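Local structure of reticulocyte binding protein (Streptococcus agalactiae COH1, 3FAW) at residues V275-S280 with N340-G345; S283-L288 with K329-A334; L288-Q291 with F295-F298; L319-V324 with G356-K361; I617-G620 with G624-K627. The protein probably hydrolyses alpha-1,6-glucosidic links of pullulan and related alpha-glucans as a cell-wall-anchored streptococcal pullulanase. All coordinates share one frame; numbering follows the deposited sequence.

In the fold
All five contacts lie at one end of the closed eight-stranded parallel barrel of the alpha-amylase-type catalytic domain, in or beside the loops that follow its strands. Contact 1 joins the loop after strand 269-273 to the loop after strand 312-315. Contacts 2 and 3 start within the loop it closes, share Leu288 and have centres about 11 Å apart. Contact 4 ties the loop after strand 312-315 to itself, its segments alternating with those of contact 1, their centres about 10 Å apart. Contact 5 follows much later, after the last strand, 614-618, yet meets contact 1 through Arg625 and Asp277. First and last barrel strands are neighbours, which explains that link.

Contact 1. Residues V275-S280 with N340-G345; sequences VRDFTS and NNYNWG. With CA (calcium ion), chain D.
Arg276 opens the contact by laying CG 4.0 Å from CE1 of Tyr342, at the rim of the phenol and near its plane. The loop after strand 269-273 here meets the loop after strand 312-315, two strand-to-helix connections of the TIM barrel. CG of Arg276 lies opposite its backbone N (chi1 -179°), beside the tyrosine, and a bend at chi2 takes the rest of the chain past the ring in the reverse direction. Its guanidinium therefore does not bind across this contact but forms a salt bridge with Asp668.

Asp277 carries the polar part. The hydroxyl OH of Tyr342 donates to OD1 of Asp277 over 2.7 Å, reaching the syn side of the carboxylate, 20° out of its plane. Carboxylate and ring are almost coplanar, their planes 6° apart. The other oxygen, OD2, accepts from water 1 at 2.7 Å; that water takes the indole N-H of Trp344, with NE1 3.2 Å away. OD2 also has a salt-bridge partner in Arg625, so both carboxylate oxygens of this buried acid are engaged, which probably stabilises its charge.

Beyond the ring, the backbone of the second segment binds a calcium ion that Asp665 and four waters also ligate: O of Asn340 lies 2.4 Å from the metal and O of Tyr342 2.3 Å.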
# COMPACT_ATOMS: atom_id res chain seq x y z
N VAL A 275 -11.67 -4.94 3.85
CA VAL A 275 -13.01 -5.40 3.44
C VAL A 275 -13.65 -6.37 4.43
O VAL A 275 -14.87 -6.35 4.63
CB VAL A 275 -12.97 -6.04 2.03
CG1 VAL A 275 -14.33 -6.63 1.66
CG2 VAL A 275 -12.55 -5.01 0.99
N ARG A 276 -12.83 -7.23 5.02
CA ARG A 276 -13.27 -8.12 6.10
C ARG A 276 -13.66 -7.33 7.35
O ARG A 276 -14.79 -7.45 7.84
CB ARG A 276 -12.16 -9.12 6.44
CG ARG A 276 -12.51 -10.12 7.54
CD ARG A 276 -13.56 -11.10 7.09
NE ARG A 276 -13.79 -12.17 8.06
CZ ARG A 276 -14.54 -13.25 7.86
NH1 ARG A 276 -15.16 -13.44 6.70
NH2 ARG A 276 -14.67 -14.14 8.82
N ASP A 277 -12.72 -6.53 7.85
CA ASP A 277 -12.91 -5.75 9.09
C ASP A 277 -14.23 -5.00 9.13
O ASP A 277 -14.92 -4.99 10.15
CB ASP A 277 -11.79 -4.70 9.26
CG ASP A 277 -10.42 -5.31 9.46
OD1 ASP A 277 -10.29 -6.55 9.53
OD2 ASP A 277 -9.45 -4.52 9.55
N PHE A 278 -14.56 -4.36 8.02
CA PHE A 278 -15.63 -3.37 7.98
C PHE A 278 -17.03 -3.95 8.17
O PHE A 278 -17.96 -3.21 8.47
CB PHE A 278 -15.56 -2.59 6.66
CG PHE A 278 -16.32 -1.28 6.67
CD1 PHE A 278 -16.11 -0.34 7.67
CD2 PHE A 278 -17.22 -0.97 5.65
CE1 PHE A 278 -16.79 0.87 7.68
CE2 PHE A 278 -17.90 0.24 5.65
CZ PHE A 278 -17.69 1.16 6.66
N THR A 279 -17.18 -5.27 8.00
CA THR A 279 -18.49 -5.93 8.17
C THR A 279 -18.43 -7.30 8.85
O THR A 279 -19.35 -8.10 8.69
CB THR A 279 -19.21 -6.08 6.79
OG1 THR A 279 -18.43 -6.91 5.92
CG2 THR A 279 -19.45 -4.71 6.14
N SER A 280 -17.38 -7.58 9.63
CA SER A 280 -17.24 -8.86 10.32
C SER A 280 -17.81 -8.86 11.75
O SER A 280 -17.79 -9.89 12.42
CB SER A 280 -15.78 -9.31 10.37
OG SER A 280 -14.99 -8.41 11.13
N ASN A 340 -4.61 -17.30 12.24
CA ASN A 340 -5.98 -17.09 11.78
C ASN A 340 -6.03 -17.05 10.26
O ASN A 340 -5.08 -16.61 9.61
CB ASN A 340 -6.53 -15.79 12.36
CG ASN A 340 -6.75 -15.87 13.85
OD1 ASN A 340 -7.78 -16.36 14.30
ND2 ASN A 340 -5.78 -15.41 14.63
N ASN A 341 -7.15 -17.50 9.70
CA ASN A 341 -7.37 -17.44 8.25
C ASN A 341 -7.36 -15.99 7.76
O ASN A 341 -7.10 -15.72 6.58
CB ASN A 341 -8.70 -18.11 7.88
CG ASN A 341 -8.85 -18.34 6.38
OD1 ASN A 341 -7.77 -18.77 5.75
ND2 ASN A 341 -9.92 -18.15 5.81
N TYR A 342 -7.65 -15.07 8.67
CA TYR A 342 -7.51 -13.63 8.43
C TYR A 342 -6.15 -13.26 7.83
O TYR A 342 -5.13 -13.83 8.20
CB TYR A 342 -7.68 -12.87 9.74
CG TYR A 342 -7.69 -11.38 9.55
CD1 TYR A 342 -8.86 -10.71 9.25
CD2 TYR A 342 -6.51 -10.64 9.63
CE1 TYR A 342 -8.87 -9.35 9.06
CE2 TYR A 342 -6.51 -9.27 9.44
CZ TYR A 342 -7.70 -8.63 9.16
OH TYR A 342 -7.72 -7.27 8.96
N ASN A 343 -6.16 -12.29 6.92
CA ASN A 343 -4.93 -11.80 6.30
C ASN A 343 -5.18 -10.39 5.78
O ASN A 343 -6.17 -10.17 5.09
CB ASN A 343 -4.52 -12.73 5.15
CG ASN A 343 -3.08 -12.53 4.70
OD1 ASN A 343 -2.48 -11.47 4.87
ND2 ASN A 343 -2.52 -13.57 4.09
N TRP A 344 -4.29 -9.44 6.11
CA TRP A 344 -4.37 -8.09 5.55
C TRP A 344 -4.26 -8.13 4.03
O TRP A 344 -4.97 -7.40 3.34
CB TRP A 344 -3.27 -7.16 6.09
CG TRP A 344 -3.53 -6.57 7.44
CD1 TRP A 344 -4.73 -6.41 8.07
CD2 TRP A 344 -2.54 -6.00 8.32
NE1 TRP A 344 -4.55 -5.81 9.29
CE2 TRP A 344 -3.22 -5.55 9.47
CE3 TRP A 344 -1.15 -5.84 8.25
CZ2 TRP A 344 -2.56 -4.94 10.55
CZ3 TRP A 344 -0.49 -5.25 9.32
CH2 TRP A 344 -1.20 -4.81 10.46
N GLY A 345 -3.36 -8.97 3.54
CA GLY A 345 -3.18 -9.18 2.10
C GLY A 345 -1.82 -8.81 1.54
O GLY A 345 -1.67 -8.70 0.32
CA CA D . -3.39 -15.35 8.41
O HOH W 1 -7.08 -4.63 10.76
O HOH W 2 -4.46 -16.18 6.34
O HOH W 3 -2.79 -17.95 8.88
O HOH W 4 -1.40 -15.87 6.88
O HOH W 5 -2.35 -13.18 8.27

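Contact 2. Residues S283-L288 with K329-A334; sequences SLDGKL and KSRSTA
Asp285 and Arg331 approach from opposite directions and form a salt bridge, the one close meeting in a contact whose nearest CA atoms, those of these same residues, are 11.2 Å apart. The stronger of its two bonds runs from NH2 of Arg331 to OD1 of Asp285, 3.2 Å long and fairly straight, with an N-H...O angle of 164°. OD1 sits in the guanidinium plane, while the donor comes to it from the syn side but clearly out of the carboxylate plane. The second bond, from NH1 of Arg331 to OD2 of Asp285, is equally long at 3.2 Å but weak, bent to 122°. A tilt of 66° between carboxylate and guanidinium is consistent with this inequality: the two groups do not meet as a flat, doubly bonded pair.

The arginine is firmer on its inner side. Its chain stays extended to CD and turns at chi3, and NE binds the backbone O of Ser280, fixing the guanidinium from behind. Asp285, by contrast, stands on an exposed turn closed by the bond from N of Lys287 to O of Leu284, 2.8 Å. The bridge thus spans the surface between the loop leading from strand 269-273 to helix 295-298 and the loop leading from strand 312-315 to helix 367-381.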
# COMPACT_ATOMS: atom_id res chain seq x y z
N SER A 283 -22.38 -8.20 15.70
CA SER A 283 -23.52 -7.28 15.82
C SER A 283 -24.36 -7.19 14.54
O SER A 283 -25.56 -6.93 14.61
CB SER A 283 -23.02 -5.89 16.19
OG SER A 283 -24.08 -4.95 16.23
N LEU A 284 -23.72 -7.39 13.39
CA LEU A 284 -24.40 -7.28 12.09
C LEU A 284 -25.16 -8.55 11.68
O LEU A 284 -25.88 -8.54 10.68
CB LEU A 284 -23.39 -6.91 10.99
CG LEU A 284 -22.67 -5.56 11.12
CD1 LEU A 284 -21.76 -5.32 9.93
CD2 LEU A 284 -23.66 -4.41 11.27
N ASP A 285 -25.00 -9.64 12.44
CA ASP A 285 -25.72 -10.88 12.15
C ASP A 285 -27.22 -10.63 12.21
O ASP A 285 -27.75 -10.20 13.23
CB ASP A 285 -25.33 -11.99 13.13
CG ASP A 285 -23.95 -12.55 12.87
OD1 ASP A 285 -23.50 -12.54 11.71
OD2 ASP A 285 -23.31 -13.01 13.85
N GLY A 286 -27.90 -10.89 11.09
CA GLY A 286 -29.32 -10.63 10.96
C GLY A 286 -29.64 -9.26 10.38
O GLY A 286 -30.77 -9.02 9.95
N LYS A 287 -28.66 -8.35 10.38
CA LYS A 287 -28.80 -7.04 9.72
C LYS A 287 -28.60 -7.30 8.20
O LYS A 287 -29.27 -6.65 7.40
CB LYS A 287 -27.98 -5.96 10.43
CG LYS A 287 -28.24 -6.01 11.95
CD LYS A 287 -27.86 -4.74 12.70
CE LYS A 287 -27.98 -4.93 14.21
NZ LYS A 287 -27.76 -3.67 14.98
N LEU A 288 -27.66 -8.15 7.78
CA LEU A 288 -26.70 -7.77 6.71
C LEU A 288 -27.41 -8.66 5.68
O LEU A 288 -27.68 -9.84 5.98
CB LEU A 288 -25.28 -8.31 6.91
CG LEU A 288 -24.04 -7.44 6.67
CD1 LEU A 288 -24.24 -6.01 7.13
CD2 LEU A 288 -22.84 -8.08 7.37
N LYS A 329 -15.06 -19.07 5.28
CA LYS A 329 -15.50 -17.71 5.59
C LYS A 329 -15.88 -17.55 7.07
O LYS A 329 -16.42 -16.51 7.47
CB LYS A 329 -16.70 -17.32 4.71
CG LYS A 329 -16.35 -17.19 3.23
CD LYS A 329 -17.56 -16.77 2.42
CE LYS A 329 -17.21 -16.53 0.96
NZ LYS A 329 -16.25 -15.40 0.81
N SER A 330 -15.58 -18.56 7.88
CA SER A 330 -16.00 -18.57 9.28
C SER A 330 -15.35 -17.45 10.09
O SER A 330 -14.20 -17.09 9.87
CB SER A 330 -15.69 -19.93 9.93
OG SER A 330 -14.30 -20.15 10.06
N ARG A 331 -16.13 -16.91 11.03
CA ARG A 331 -15.66 -15.91 11.97
C ARG A 331 -14.75 -16.55 13.02
O ARG A 331 -15.08 -17.59 13.59
CB ARG A 331 -16.84 -15.23 12.65
CG ARG A 331 -16.46 -14.14 13.64
CD ARG A 331 -17.68 -13.58 14.37
NE ARG A 331 -18.50 -12.75 13.48
CZ ARG A 331 -19.73 -13.04 13.06
NH1 ARG A 331 -20.35 -14.15 13.42
NH2 ARG A 331 -20.35 -12.18 12.26
N SER A 332 -13.60 -15.93 13.25
CA SER A 332 -12.70 -16.31 14.33
C SER A 332 -13.08 -15.47 15.55
O SER A 332 -12.84 -14.26 15.58
CB SER A 332 -11.24 -16.09 13.94
OG SER A 332 -11.06 -14.86 13.24
N THR A 333 -13.67 -16.13 16.54
CA THR A 333 -14.32 -15.44 17.66
C THR A 333 -13.43 -15.32 18.90
O THR A 333 -13.64 -14.44 19.74
CB THR A 333 -15.62 -16.15 18.05
OG1 THR A 333 -15.32 -17.50 18.43
CG2 THR A 333 -16.59 -16.15 16.88
N ALA A 334 -12.45 -16.22 19.02
CA ALA A 334 -11.45 -16.12 20.07
C ALA A 334 -10.51 -14.95 19.78
O ALA A 334 -10.23 -14.65 18.61
CB ALA A 334 -10.65 -17.41 20.18

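Contact 3. Residues L288-Q291 with F295-F298; sequences LKNQ and FAAF
Asn290 rests its side chain against Ala296, with CG 3.7 Å from the alanine CB and its own CB 3.8 Å from that same methyl. Both side chains start out toward the opposite segment. CG of Asn290 takes the place opposite the carbonyl carbon (chi1 -58°), a torsion that carries the amide to Ala296, with CG against its methyl and ND2 3.1 Å from O of Ala296. ND2 also bonds the carboxylate of Glu300, which accepts from N of Lys289 as well and so holds the loop at two points.

Ala297 offers the second methyl. Its CB is met by the backbone O of Gln291 at 3.2 Å, a close approach, and by CD2 of Leu288 at 4.3 Å, a looser apolar touch. This is the return of the long loop after strand 269-273 into helix 295-298 of the alpha-amylase barrel: the chain runs up to the helix, makes a three-residue link and continues as the helix itself. Small side chains at 296 and 297 let the loop backbone come close, as the 5.1 Å between CA of Asn290 and CA of Ala297 indicates.

Phe295 and Phe298 point the other way. Both pack on helix 367-381, where they share Leu375, and Phe298 reaches Ile313 and Leu315 of strand 312-315 as well.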
# COMPACT_ATOMS: atom_id res chain seq x y z
N LEU A 288 -27.66 -8.15 7.78
CA LEU A 288 -26.70 -7.77 6.71
C LEU A 288 -27.41 -8.66 5.68
O LEU A 288 -27.68 -9.84 5.98
CB LEU A 288 -25.28 -8.31 6.91
CG LEU A 288 -24.04 -7.44 6.67
CD1 LEU A 288 -24.24 -6.01 7.13
CD2 LEU A 288 -22.84 -8.08 7.37
N LYS A 289 -27.74 -8.14 4.51
CA LYS A 289 -28.39 -8.95 3.48
C LYS A 289 -27.41 -9.87 2.74
O LYS A 289 -27.80 -10.90 2.19
CB LYS A 289 -29.13 -8.05 2.48
CG LYS A 289 -30.19 -8.76 1.65
CD LYS A 289 -31.32 -9.36 2.51
CE LYS A 289 -31.93 -10.59 1.85
NZ LYS A 289 -32.27 -10.36 0.41
N ASN A 290 -26.13 -9.50 2.75
CA ASN A 290 -25.09 -10.26 2.08
C ASN A 290 -24.14 -10.89 3.08
O ASN A 290 -24.20 -10.59 4.27
CB ASN A 290 -24.35 -9.36 1.09
CG ASN A 290 -25.28 -8.75 0.06
OD1 ASN A 290 -25.83 -9.45 -0.78
ND2 ASN A 290 -25.48 -7.44 0.14
N GLN A 291 -23.26 -11.75 2.59
CA GLN A 291 -22.35 -12.51 3.44
C GLN A 291 -21.29 -11.59 4.04
O GLN A 291 -20.77 -10.71 3.36
CB GLN A 291 -21.70 -13.63 2.64
CG GLN A 291 -21.10 -14.75 3.47
CD GLN A 291 -20.82 -15.99 2.64
OE1 GLN A 291 -20.73 -15.93 1.41
NE2 GLN A 291 -20.68 -17.13 3.31
N PHE A 295 -17.32 -7.88 -0.64
CA PHE A 295 -17.58 -6.64 -1.38
C PHE A 295 -19.05 -6.24 -1.29
O PHE A 295 -19.38 -5.06 -1.13
CB PHE A 295 -17.20 -6.78 -2.87
CG PHE A 295 -15.74 -7.03 -3.12
CD1 PHE A 295 -14.76 -6.20 -2.58
CD2 PHE A 295 -15.33 -8.08 -3.94
CE1 PHE A 295 -13.41 -6.43 -2.82
CE2 PHE A 295 -13.98 -8.31 -4.18
CZ PHE A 295 -13.02 -7.48 -3.62
N ALA A 296 -19.93 -7.24 -1.42
CA ALA A 296 -21.38 -7.03 -1.40
C ALA A 296 -21.91 -6.55 -0.05
O ALA A 296 -22.86 -5.77 0.00
CB ALA A 296 -22.10 -8.32 -1.82
N ALA A 297 -21.30 -7.01 1.04
CA ALA A 297 -21.65 -6.54 2.39
C ALA A 297 -21.14 -5.12 2.63
O ALA A 297 -21.85 -4.28 3.20
CB ALA A 297 -21.10 -7.50 3.45
N PHE A 298 -19.90 -4.86 2.20
CA PHE A 298 -19.29 -3.53 2.34
C PHE A 298 -20.22 -2.43 1.81
O PHE A 298 -20.35 -1.38 2.44
CB PHE A 298 -17.95 -3.48 1.59
CG PHE A 298 -17.02 -2.38 2.04
CD1 PHE A 298 -15.85 -2.69 2.73
CD2 PHE A 298 -17.29 -1.05 1.76
CE1 PHE A 298 -14.97 -1.69 3.14
CE2 PHE A 298 -16.42 -0.03 2.17
CZ PHE A 298 -15.26 -0.36 2.87

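Contact 4. Residues L319-V324 with G356-K361; sequences LSYFYV and GMYSEK
The hydroxyl OH of Tyr321 lies 3.1 Å from OH of Tyr358, and around it gather the first carbons of Met357, CG at 3.4 Å and CB at 3.5 Å from that same oxygen. Which acceptor takes the tyrosine proton is not settled, so the geometry establishes a close hydroxyl pair without fixing its direction. The two phenols reach each other crosswise, at about a right angle, and the apolar part of the meeting is lighter, with CE2 of Tyr321 4.2 Å from CZ of Tyr358.

Tyr321 holds CG between its backbone N and carbonyl carbon (chi1 50°), a crowded position that swings the ring toward the second segment although its CB does not point there. Met357 does the reverse: its CB is directed at the first segment, but bends at chi2 and chi3 lead the end of the chain off. The sulphur on the way still packs against Val324, SD lying 3.5 Å from CG2 of the valine. All four touching residues are buried.

Asn343, next to the calcium-binding Tyr342, packs on the Tyr321 ring, which puts the cluster beside the calcium-binding segment. Met357 and Tyr358 are the central residues of a type I beta turn from Gly356 to Ser359. The contact folds the long connection from strand 312-315 to helix 367-381 onto itself, part of the extended loop architecture of this TIM barrel.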
# COMPACT_ATOMS: atom_id res chain seq x y z
N LEU A 319 -6.23 -7.58 -4.36
CA LEU A 319 -5.62 -8.53 -5.31
C LEU A 319 -5.21 -9.82 -4.59
O LEU A 319 -5.02 -9.82 -3.38
CB LEU A 319 -4.43 -7.90 -6.03
CG LEU A 319 -4.87 -6.81 -7.02
CD1 LEU A 319 -3.84 -5.72 -7.13
CD2 LEU A 319 -5.19 -7.39 -8.40
N SER A 320 -5.08 -10.90 -5.36
CA SER A 320 -4.89 -12.23 -4.79
C SER A 320 -3.65 -12.29 -3.91
O SER A 320 -2.57 -11.91 -4.32
CB SER A 320 -4.77 -13.29 -5.89
OG SER A 320 -4.48 -14.56 -5.32
N TYR A 321 -3.85 -12.76 -2.68
CA TYR A 321 -2.75 -13.03 -1.75
C TYR A 321 -2.71 -14.52 -1.40
O TYR A 321 -3.71 -15.22 -1.51
CB TYR A 321 -2.84 -12.16 -0.50
CG TYR A 321 -4.18 -12.13 0.22
CD1 TYR A 321 -4.47 -13.06 1.22
CD2 TYR A 321 -5.12 -11.15 -0.07
CE1 TYR A 321 -5.69 -13.03 1.90
CE2 TYR A 321 -6.35 -11.11 0.61
CZ TYR A 321 -6.62 -12.05 1.59
OH TYR A 321 -7.82 -12.01 2.26
N PHE A 322 -1.54 -14.97 -0.96
CA PHE A 322 -1.19 -16.39 -0.95
C PHE A 322 -1.68 -17.16 0.28
O PHE A 322 -2.36 -18.19 0.15
CB PHE A 322 0.33 -16.55 -1.10
CG PHE A 322 0.79 -17.97 -1.31
CD1 PHE A 322 0.91 -18.49 -2.60
CD2 PHE A 322 1.13 -18.78 -0.23
CE1 PHE A 322 1.34 -19.80 -2.80
CE2 PHE A 322 1.56 -20.09 -0.42
CZ PHE A 322 1.66 -20.60 -1.71
N TYR A 323 -1.33 -16.68 1.47
CA TYR A 323 -1.64 -17.41 2.70
C TYR A 323 -3.10 -17.21 3.11
O TYR A 323 -3.43 -16.30 3.87
CB TYR A 323 -0.70 -16.98 3.83
CG TYR A 323 0.75 -17.29 3.54
CD1 TYR A 323 1.66 -16.26 3.31
CD2 TYR A 323 1.22 -18.60 3.51
CE1 TYR A 323 3.00 -16.53 3.05
CE2 TYR A 323 2.56 -18.88 3.25
CZ TYR A 323 3.44 -17.83 3.02
OH TYR A 323 4.77 -18.09 2.77
N VAL A 324 -3.96 -18.09 2.60
CA VAL A 324 -5.40 -17.99 2.83
C VAL A 324 -6.14 -19.26 2.37
O VAL A 324 -5.66 -19.98 1.49
CB VAL A 324 -6.00 -16.77 2.07
CG1 VAL A 324 -6.02 -17.04 0.56
CG2 VAL A 324 -7.41 -16.44 2.57
N GLY A 356 -10.24 -14.19 -4.05
CA GLY A 356 -11.55 -14.82 -3.89
C GLY A 356 -12.11 -14.70 -2.48
O GLY A 356 -13.25 -15.08 -2.24
N MET A 357 -11.32 -14.17 -1.54
CA MET A 357 -11.74 -14.06 -0.13
C MET A 357 -12.95 -13.14 0.09
O MET A 357 -13.73 -13.35 1.02
CB MET A 357 -10.57 -13.57 0.74
CG MET A 357 -10.76 -13.75 2.25
SD MET A 357 -10.82 -15.48 2.77
CE MET A 357 -12.58 -15.73 2.93
N TYR A 358 -13.09 -12.12 -0.76
CA TYR A 358 -14.15 -11.12 -0.61
C TYR A 358 -15.31 -11.33 -1.57
O TYR A 358 -16.18 -10.46 -1.71
CB TYR A 358 -13.54 -9.72 -0.77
CG TYR A 358 -12.30 -9.55 0.07
CD1 TYR A 358 -12.31 -9.89 1.43
CD2 TYR A 358 -11.11 -9.09 -0.48
CE1 TYR A 358 -11.18 -9.75 2.21
CE2 TYR A 358 -9.97 -8.94 0.30
CZ TYR A 358 -10.02 -9.28 1.64
OH TYR A 358 -8.90 -9.15 2.43
N SER A 359 -15.34 -12.51 -2.19
CA SER A 359 -16.41 -12.89 -3.11
C SER A 359 -17.39 -13.83 -2.42
O SER A 359 -16.99 -14.71 -1.65
CB SER A 359 -15.81 -13.58 -4.34
OG SER A 359 -16.82 -14.13 -5.17
N GLU A 360 -18.67 -13.65 -2.72
CA GLU A 360 -19.70 -14.57 -2.24
C GLU A 360 -19.63 -15.93 -2.95
O GLU A 360 -20.04 -16.95 -2.40
CB GLU A 360 -21.08 -13.95 -2.38
CG GLU A 360 -21.31 -12.80 -1.41
CD GLU A 360 -22.75 -12.34 -1.37
OE1 GLU A 360 -23.27 -11.95 -2.44
OE2 GLU A 360 -23.36 -12.37 -0.28
N LYS A 361 -19.08 -15.93 -4.17
CA LYS A 361 -18.98 -17.14 -4.98
C LYS A 361 -17.56 -17.35 -5.52
O LYS A 361 -17.33 -17.21 -6.72
CB LYS A 361 -19.98 -17.07 -6.15
CG LYS A 361 -21.43 -16.94 -5.70
CD LYS A 361 -22.38 -17.08 -6.88
CE LYS A 361 -22.64 -18.54 -7.23
NZ LYS A 361 -23.66 -18.68 -8.31

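Contact 5. Residues I617-G620 with G624-K627; sequences IHSG and GRTK
Gly624 begins the contact by giving its N-H to O of Gly620, 3.0 Å away. The next amide does likewise: N of Arg625 reaches that same oxygen at 2.9 Å with an N-H...O angle of 163°. Two backbone donors thus grip one acceptor and close the loop between the segments.

The side chain of Arg625 then runs back over the first segment, extended from CG to NE, and its CD passes close over Gly620, which has no side chain, at 3.9 Å from CA of that glycine. NH1 of Arg625 donates to O of Ser619 over 3.0 Å, lying 50° out of that carbonyl plane. CE1 of His618 lies over one face of the guanidinium, offset toward its rim, 3.9 Å from NH1 of Arg625, with ring and guanidinium planes 24° apart. NH2 turns to a salt bridge with Asp277.

Further on, NZ of Lys627 binds OG of Ser663. The contact is a short loop just past strand 614-618, closed by two amides on one carbonyl; that strand is the eighth of the alpha-amylase TIM barrel, and Arg625 fastens its loop to the one after the first strand.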
# COMPACT_ATOMS: atom_id res chain seq x y z
N ILE A 617 -7.29 9.22 7.29
CA ILE A 617 -7.94 8.70 8.49
C ILE A 617 -7.99 7.17 8.44
O ILE A 617 -8.42 6.59 7.45
CB ILE A 617 -9.39 9.25 8.63
CG1 ILE A 617 -9.38 10.78 8.76
CG2 ILE A 617 -10.11 8.62 9.81
CD1 ILE A 617 -8.73 11.30 10.04
N HIS A 618 -7.54 6.52 9.51
CA HIS A 618 -7.65 5.07 9.64
C HIS A 618 -9.08 4.69 10.01
O HIS A 618 -9.68 5.33 10.87
CB HIS A 618 -6.67 4.56 10.72
CG HIS A 618 -6.78 3.10 11.00
ND1 HIS A 618 -6.98 2.42 12.16
CD2 HIS A 618 -6.66 2.13 10.02
CE1 HIS A 618 -6.98 1.08 11.86
NE2 HIS A 618 -6.79 0.94 10.56
N SER A 619 -9.62 3.65 9.38
CA SER A 619 -10.97 3.20 9.73
C SER A 619 -11.03 2.87 11.21
O SER A 619 -10.25 2.06 11.71
CB SER A 619 -11.38 1.98 8.90
OG SER A 619 -12.67 1.52 9.26
N GLY A 620 -11.96 3.52 11.91
CA GLY A 620 -12.11 3.37 13.35
C GLY A 620 -11.46 4.49 14.15
O GLY A 620 -11.73 4.64 15.34
N GLY A 624 -12.53 5.72 17.97
CA GLY A 624 -11.61 5.24 19.01
C GLY A 624 -11.46 3.72 19.03
O GLY A 624 -11.49 3.09 20.09
N ARG A 625 -11.28 3.16 17.84
CA ARG A 625 -11.10 1.72 17.64
C ARG A 625 -9.96 1.15 18.49
O ARG A 625 -8.91 1.77 18.64
CB ARG A 625 -10.84 1.47 16.15
CG ARG A 625 -10.63 0.02 15.74
CD ARG A 625 -10.48 -0.06 14.23
NE ARG A 625 -10.03 -1.38 13.79
CZ ARG A 625 -9.97 -1.77 12.52
NH1 ARG A 625 -10.31 -0.95 11.54
NH2 ARG A 625 -9.55 -3.00 12.24
N THR A 626 -10.19 -0.05 19.02
CA THR A 626 -9.21 -0.72 19.89
C THR A 626 -8.92 -2.14 19.41
O THR A 626 -9.77 -2.79 18.79
CB THR A 626 -9.71 -0.78 21.36
OG1 THR A 626 -8.66 -1.29 22.20
CG2 THR A 626 -10.93 -1.68 21.48
N LYS A 627 -7.71 -2.61 19.72
CA LYS A 627 -7.29 -3.97 19.43
C LYS A 627 -6.80 -4.67 20.70
O LYS A 627 -5.76 -5.34 20.70
CB LYS A 627 -6.19 -3.98 18.35
CG LYS A 627 -6.66 -3.43 17.01
CD LYS A 627 -5.57 -3.49 15.95
CE LYS A 627 -6.09 -2.94 14.62
NZ LYS A 627 -5.04 -2.79 13.57